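Local coordinates for protein yeast glycogen phosphorylase (Saccharomyces cerevisiae, PDB 1YGP) that belongs to the carbohydrate phosphorylase family of the GT-B clan and holds pyridoxal-5'-phosphate in a pocket, at residues Q323-W335 / E413-H427. Numbering follows the deposited sequence.
Sequences QGKELRLKQQYFW and EKWPRRLFGHLLPRH
Lys325, Glu326 and Leu329 lie along the side of helix 323-335 that packs on helix 417-423, and the two short helix axes come within 10.6 Å at a crossing angle of -47°. This is helix-helix packing in a GT-B clan phosphorylase. Strand 414-416 leads directly into helix 417-423 and belongs to a small antiparallel sheet with strands 467-469 and 459-460.

Leu329 is central. With CG anti to the backbone N (chi1 -170°), its branch is carried across to the other segment, where the two methyls take different partners. Leu329 CD1 sits over one face of the Trp415 indole in a CH-pi contact, 3.8 Å from the centroid of the five-membered ring. Leu329 CD2 lies 3.7 Å from Phe420 CD2 and also meets Leu423 CD1. Phe420 and Leu424 both touch Leu372 of helix 372-384, which extends this apolar layer.

The far end of the indole reaches the backbone of the helix: Trp415 CZ3 is 3.2 Å from Lys325 O. Arg328 CB lies at the ring edge, near its plane. Leu419 bridges two neighbours, with CD2 against Lys325 CB and CD1 against Glu326 CG. Glu326 also forms a salt bridge with Lys330.

Farther along, Tyr333 meets Leu424 and His427, beyond helix 417-423. Tyr333 CD2 packs on Leu424 CD2. The Tyr333 and His427 rings meet obliquely, their planes at 66°. Lys330 NZ is also hydrogen-bonded to Tyr233 OH, and Tyr333 OH to Glu376 OE1.

Just before the strand, Glu413 OE2 accepts from Trp415 NE1 and, weakly, from Gln332 NE2. Trp415 NE1 donates to Glu413 OE2 at 3.1 Å, coming from above the carboxylate plane. The weak bond from Gln332 NE2 to Glu413 OE2 is 3.5 Å long.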
# COMPACT_ATOMS: atom_id res chain seq x y z
N GLN A 323 13.50 5.14 -24.11
CA GLN A 323 13.23 4.58 -22.78
C GLN A 323 11.77 4.21 -22.60
O GLN A 323 11.44 3.20 -21.98
CB GLN A 323 13.63 5.60 -21.70
N GLY A 324 10.89 4.99 -23.22
CA GLY A 324 9.47 4.75 -23.14
C GLY A 324 9.10 3.67 -24.12
O GLY A 324 8.27 2.83 -23.80
N LYS A 325 9.68 3.63 -25.32
CA LYS A 325 9.42 2.58 -26.29
C LYS A 325 9.73 1.27 -25.62
O LYS A 325 8.92 0.34 -25.63
CB LYS A 325 10.31 2.66 -27.52
CG LYS A 325 10.17 3.90 -28.39
CD LYS A 325 8.76 4.07 -28.95
CE LYS A 325 8.30 2.96 -29.88
NZ LYS A 325 6.92 3.21 -30.27
N GLU A 326 10.86 1.24 -24.94
CA GLU A 326 11.31 0.08 -24.20
C GLU A 326 10.38 -0.32 -23.07
O GLU A 326 10.04 -1.49 -22.94
CB GLU A 326 12.64 0.34 -23.59
CG GLU A 326 13.40 -0.91 -23.82
CD GLU A 326 14.23 -1.29 -22.64
OE1 GLU A 326 15.33 -0.75 -22.47
OE2 GLU A 326 13.74 -2.13 -21.90
N LEU A 327 9.96 0.64 -22.23
CA LEU A 327 9.09 0.36 -21.11
C LEU A 327 7.73 -0.11 -21.58
O LEU A 327 7.19 -1.04 -20.97
CB LEU A 327 8.96 1.60 -20.23
CG LEU A 327 8.20 1.50 -18.92
CD1 LEU A 327 8.86 0.52 -17.97
CD2 LEU A 327 8.23 2.83 -18.25
N ARG A 328 7.18 0.45 -22.65
CA ARG A 328 5.89 0.01 -23.19
C ARG A 328 6.04 -1.43 -23.64
O ARG A 328 5.21 -2.27 -23.27
CB ARG A 328 5.47 0.84 -24.39
CG ARG A 328 5.21 2.30 -24.04
CD ARG A 328 3.75 2.63 -23.84
NE ARG A 328 3.12 3.07 -25.06
CZ ARG A 328 2.46 4.23 -25.17
NH1 ARG A 328 2.32 5.08 -24.17
NH2 ARG A 328 1.90 4.56 -26.34
N LEU A 329 7.12 -1.80 -24.35
CA LEU A 329 7.27 -3.18 -24.75
C LEU A 329 7.44 -4.09 -23.54
O LEU A 329 6.80 -5.14 -23.44
CB LEU A 329 8.46 -3.32 -25.70
CG LEU A 329 8.64 -4.68 -26.42
CD1 LEU A 329 7.39 -5.05 -27.24
CD2 LEU A 329 9.85 -4.59 -27.31
N LYS A 330 8.23 -3.63 -22.57
CA LYS A 330 8.57 -4.33 -21.33
C LYS A 330 7.30 -4.67 -20.55
O LYS A 330 7.08 -5.79 -20.12
CB LYS A 330 9.50 -3.41 -20.57
CG LYS A 330 10.54 -4.04 -19.67
CD LYS A 330 11.62 -2.97 -19.57
CE LYS A 330 12.87 -3.43 -18.81
NZ LYS A 330 13.85 -2.36 -18.82
N GLN A 331 6.41 -3.69 -20.44
CA GLN A 331 5.12 -3.81 -19.79
C GLN A 331 4.21 -4.79 -20.54
O GLN A 331 3.65 -5.70 -19.94
CB GLN A 331 4.59 -2.38 -19.72
CG GLN A 331 3.22 -2.06 -19.19
CD GLN A 331 3.03 -0.55 -19.09
OE1 GLN A 331 2.75 0.14 -20.07
NE2 GLN A 331 3.13 0.09 -17.93
N GLN A 332 4.09 -4.67 -21.87
CA GLN A 332 3.26 -5.55 -22.69
C GLN A 332 3.78 -6.99 -22.65
O GLN A 332 2.99 -7.95 -22.66
CB GLN A 332 3.23 -5.09 -24.14
CG GLN A 332 2.61 -3.72 -24.37
CD GLN A 332 2.42 -3.34 -25.83
OE1 GLN A 332 1.49 -2.62 -26.19
NE2 GLN A 332 3.24 -3.80 -26.75
N TYR A 333 5.11 -7.18 -22.56
CA TYR A 333 5.60 -8.53 -22.40
C TYR A 333 5.20 -9.03 -21.01
O TYR A 333 4.50 -10.04 -20.98
CB TYR A 333 7.13 -8.62 -22.54
CG TYR A 333 7.57 -10.07 -22.44
CD1 TYR A 333 6.81 -11.09 -23.03
CD2 TYR A 333 8.69 -10.41 -21.70
CE1 TYR A 333 7.15 -12.42 -22.85
CE2 TYR A 333 9.05 -11.75 -21.52
CZ TYR A 333 8.27 -12.74 -22.09
OH TYR A 333 8.55 -14.07 -21.88
N PHE A 334 5.55 -8.37 -19.89
CA PHE A 334 5.20 -8.76 -18.51
C PHE A 334 3.75 -9.26 -18.34
O PHE A 334 3.48 -10.35 -17.84
CB PHE A 334 5.49 -7.53 -17.65
CG PHE A 334 5.07 -7.62 -16.19
CD1 PHE A 334 5.82 -8.35 -15.28
CD2 PHE A 334 3.88 -7.00 -15.78
CE1 PHE A 334 5.39 -8.48 -13.97
CE2 PHE A 334 3.46 -7.14 -14.46
CZ PHE A 334 4.21 -7.88 -13.55
N TRP A 335 2.78 -8.52 -18.83
CA TRP A 335 1.39 -8.91 -18.72
C TRP A 335 1.11 -10.09 -19.62
O TRP A 335 0.42 -11.00 -19.14
CB TRP A 335 0.56 -7.70 -19.08
CG TRP A 335 -0.85 -7.86 -19.61
CD1 TRP A 335 -1.91 -8.38 -18.90
CD2 TRP A 335 -1.19 -7.41 -20.85
NE1 TRP A 335 -2.94 -8.23 -19.70
CE2 TRP A 335 -2.56 -7.66 -20.87
CE3 TRP A 335 -0.53 -6.83 -21.93
CZ2 TRP A 335 -3.27 -7.30 -22.01
CZ3 TRP A 335 -1.26 -6.49 -23.05
CH2 TRP A 335 -2.63 -6.72 -23.10
N GLU A 413 0.42 -0.73 -34.69
CA GLU A 413 1.64 -0.88 -33.88
C GLU A 413 2.77 -1.66 -34.52
O GLU A 413 2.58 -2.79 -34.99
CB GLU A 413 1.25 -1.55 -32.59
CG GLU A 413 2.33 -1.88 -31.58
CD GLU A 413 1.79 -2.50 -30.31
OE1 GLU A 413 1.07 -1.82 -29.58
OE2 GLU A 413 2.07 -3.66 -30.04
N LYS A 414 3.96 -1.08 -34.49
CA LYS A 414 5.14 -1.75 -35.02
C LYS A 414 6.24 -1.61 -33.97
O LYS A 414 6.24 -0.62 -33.23
CB LYS A 414 5.67 -1.09 -36.28
CG LYS A 414 4.69 -0.78 -37.37
CD LYS A 414 5.47 -0.19 -38.52
CE LYS A 414 4.48 0.35 -39.54
NZ LYS A 414 5.17 1.08 -40.60
N TRP A 415 7.20 -2.52 -33.86
CA TRP A 415 8.34 -2.36 -32.96
C TRP A 415 9.61 -2.48 -33.80
O TRP A 415 9.62 -3.25 -34.77
CB TRP A 415 8.34 -3.45 -31.88
CG TRP A 415 7.16 -3.31 -30.93
CD1 TRP A 415 6.02 -4.05 -31.10
CD2 TRP A 415 7.07 -2.42 -29.90
NE1 TRP A 415 5.19 -3.63 -30.18
CE2 TRP A 415 5.77 -2.66 -29.44
CE3 TRP A 415 7.89 -1.46 -29.30
CZ2 TRP A 415 5.27 -1.92 -28.37
CZ3 TRP A 415 7.39 -0.73 -28.23
CH2 TRP A 415 6.09 -0.96 -27.78
N PRO A 416 10.70 -1.76 -33.55
CA PRO A 416 11.93 -1.86 -34.32
C PRO A 416 12.76 -3.08 -33.95
O PRO A 416 12.86 -3.41 -32.76
CB PRO A 416 12.60 -0.53 -34.05
CG PRO A 416 12.18 -0.20 -32.64
CD PRO A 416 10.73 -0.63 -32.62
N ARG A 417 13.44 -3.75 -34.87
CA ARG A 417 14.13 -5.00 -34.55
C ARG A 417 15.23 -4.93 -33.52
O ARG A 417 15.33 -5.80 -32.66
CB ARG A 417 14.67 -5.60 -35.81
CG ARG A 417 13.55 -6.03 -36.57
N ARG A 418 16.03 -3.87 -33.53
CA ARG A 418 17.10 -3.73 -32.55
C ARG A 418 16.60 -3.83 -31.10
O ARG A 418 17.00 -4.71 -30.35
CB ARG A 418 17.78 -2.38 -32.77
N LEU A 419 15.65 -2.94 -30.78
CA LEU A 419 15.01 -2.86 -29.48
C LEU A 419 14.31 -4.16 -29.10
O LEU A 419 14.57 -4.76 -28.04
CB LEU A 419 14.04 -1.67 -29.57
CG LEU A 419 12.93 -1.31 -28.57
CD1 LEU A 419 13.27 -1.69 -27.14
CD2 LEU A 419 12.75 0.18 -28.62
N PHE A 420 13.47 -4.65 -30.02
CA PHE A 420 12.72 -5.85 -29.73
C PHE A 420 13.68 -6.99 -29.47
O PHE A 420 13.51 -7.69 -28.46
CB PHE A 420 11.81 -6.21 -30.90
CG PHE A 420 10.80 -7.27 -30.53
CD1 PHE A 420 11.15 -8.63 -30.53
CD2 PHE A 420 9.51 -6.88 -30.18
CE1 PHE A 420 10.20 -9.59 -30.19
CE2 PHE A 420 8.57 -7.86 -29.84
CZ PHE A 420 8.91 -9.21 -29.84
N GLY A 421 14.70 -7.11 -30.32
CA GLY A 421 15.64 -8.20 -30.24
C GLY A 421 16.39 -8.21 -28.93
O GLY A 421 16.54 -9.25 -28.27
N HIS A 422 16.82 -7.02 -28.52
CA HIS A 422 17.62 -6.84 -27.32
C HIS A 422 16.89 -7.19 -26.06
O HIS A 422 17.49 -7.62 -25.07
CB HIS A 422 18.08 -5.38 -27.27
CG HIS A 422 18.74 -4.94 -25.97
ND1 HIS A 422 19.85 -5.41 -25.40
CD2 HIS A 422 18.22 -3.97 -25.16
CE1 HIS A 422 20.01 -4.77 -24.27
NE2 HIS A 422 19.03 -3.91 -24.14
N LEU A 423 15.62 -6.85 -26.07
CA LEU A 423 14.79 -7.03 -24.90
C LEU A 423 14.21 -8.43 -24.89
O LEU A 423 14.03 -9.03 -23.83
CB LEU A 423 13.71 -5.96 -24.97
CG LEU A 423 12.88 -5.48 -23.80
CD1 LEU A 423 11.49 -6.03 -23.97
CD2 LEU A 423 13.56 -5.80 -22.47
N LEU A 424 13.93 -8.97 -26.08
CA LEU A 424 13.31 -10.26 -26.21
C LEU A 424 14.02 -11.11 -27.29
O LEU A 424 13.43 -11.34 -28.36
CB LEU A 424 11.80 -10.00 -26.51
CG LEU A 424 10.96 -9.18 -25.47
CD1 LEU A 424 9.51 -9.11 -25.85
CD2 LEU A 424 11.02 -9.85 -24.13
N PRO A 425 15.23 -11.66 -27.07
CA PRO A 425 16.00 -12.37 -28.09
C PRO A 425 15.35 -13.61 -28.70
O PRO A 425 15.28 -13.76 -29.92
CB PRO A 425 17.32 -12.66 -27.41
CG PRO A 425 17.15 -12.42 -25.94
CD PRO A 425 16.11 -11.32 -25.95
N ARG A 426 14.78 -14.51 -27.90
CA ARG A 426 14.13 -15.72 -28.43
C ARG A 426 12.83 -15.40 -29.16
O ARG A 426 12.49 -16.02 -30.17
CB ARG A 426 13.85 -16.69 -27.28
CG ARG A 426 13.18 -18.00 -27.65
CD ARG A 426 14.10 -18.79 -28.55
NE ARG A 426 13.69 -20.17 -28.73
CZ ARG A 426 13.53 -20.68 -29.94
NH1 ARG A 426 13.73 -19.94 -31.04
NH2 ARG A 426 13.17 -21.95 -30.07
N HIS A 427 12.07 -14.40 -28.69
CA HIS A 427 10.79 -14.07 -29.31
C HIS A 427 11.08 -13.42 -30.65
O HIS A 427 10.24 -13.57 -31.53
CB HIS A 427 9.97 -13.10 -28.46
CG HIS A 427 9.56 -13.68 -27.11
ND1 HIS A 427 8.45 -14.34 -26.84
CD2 HIS A 427 10.29 -13.59 -25.94
CE1 HIS A 427 8.47 -14.64 -25.57
NE2 HIS A 427 9.57 -14.20 -25.03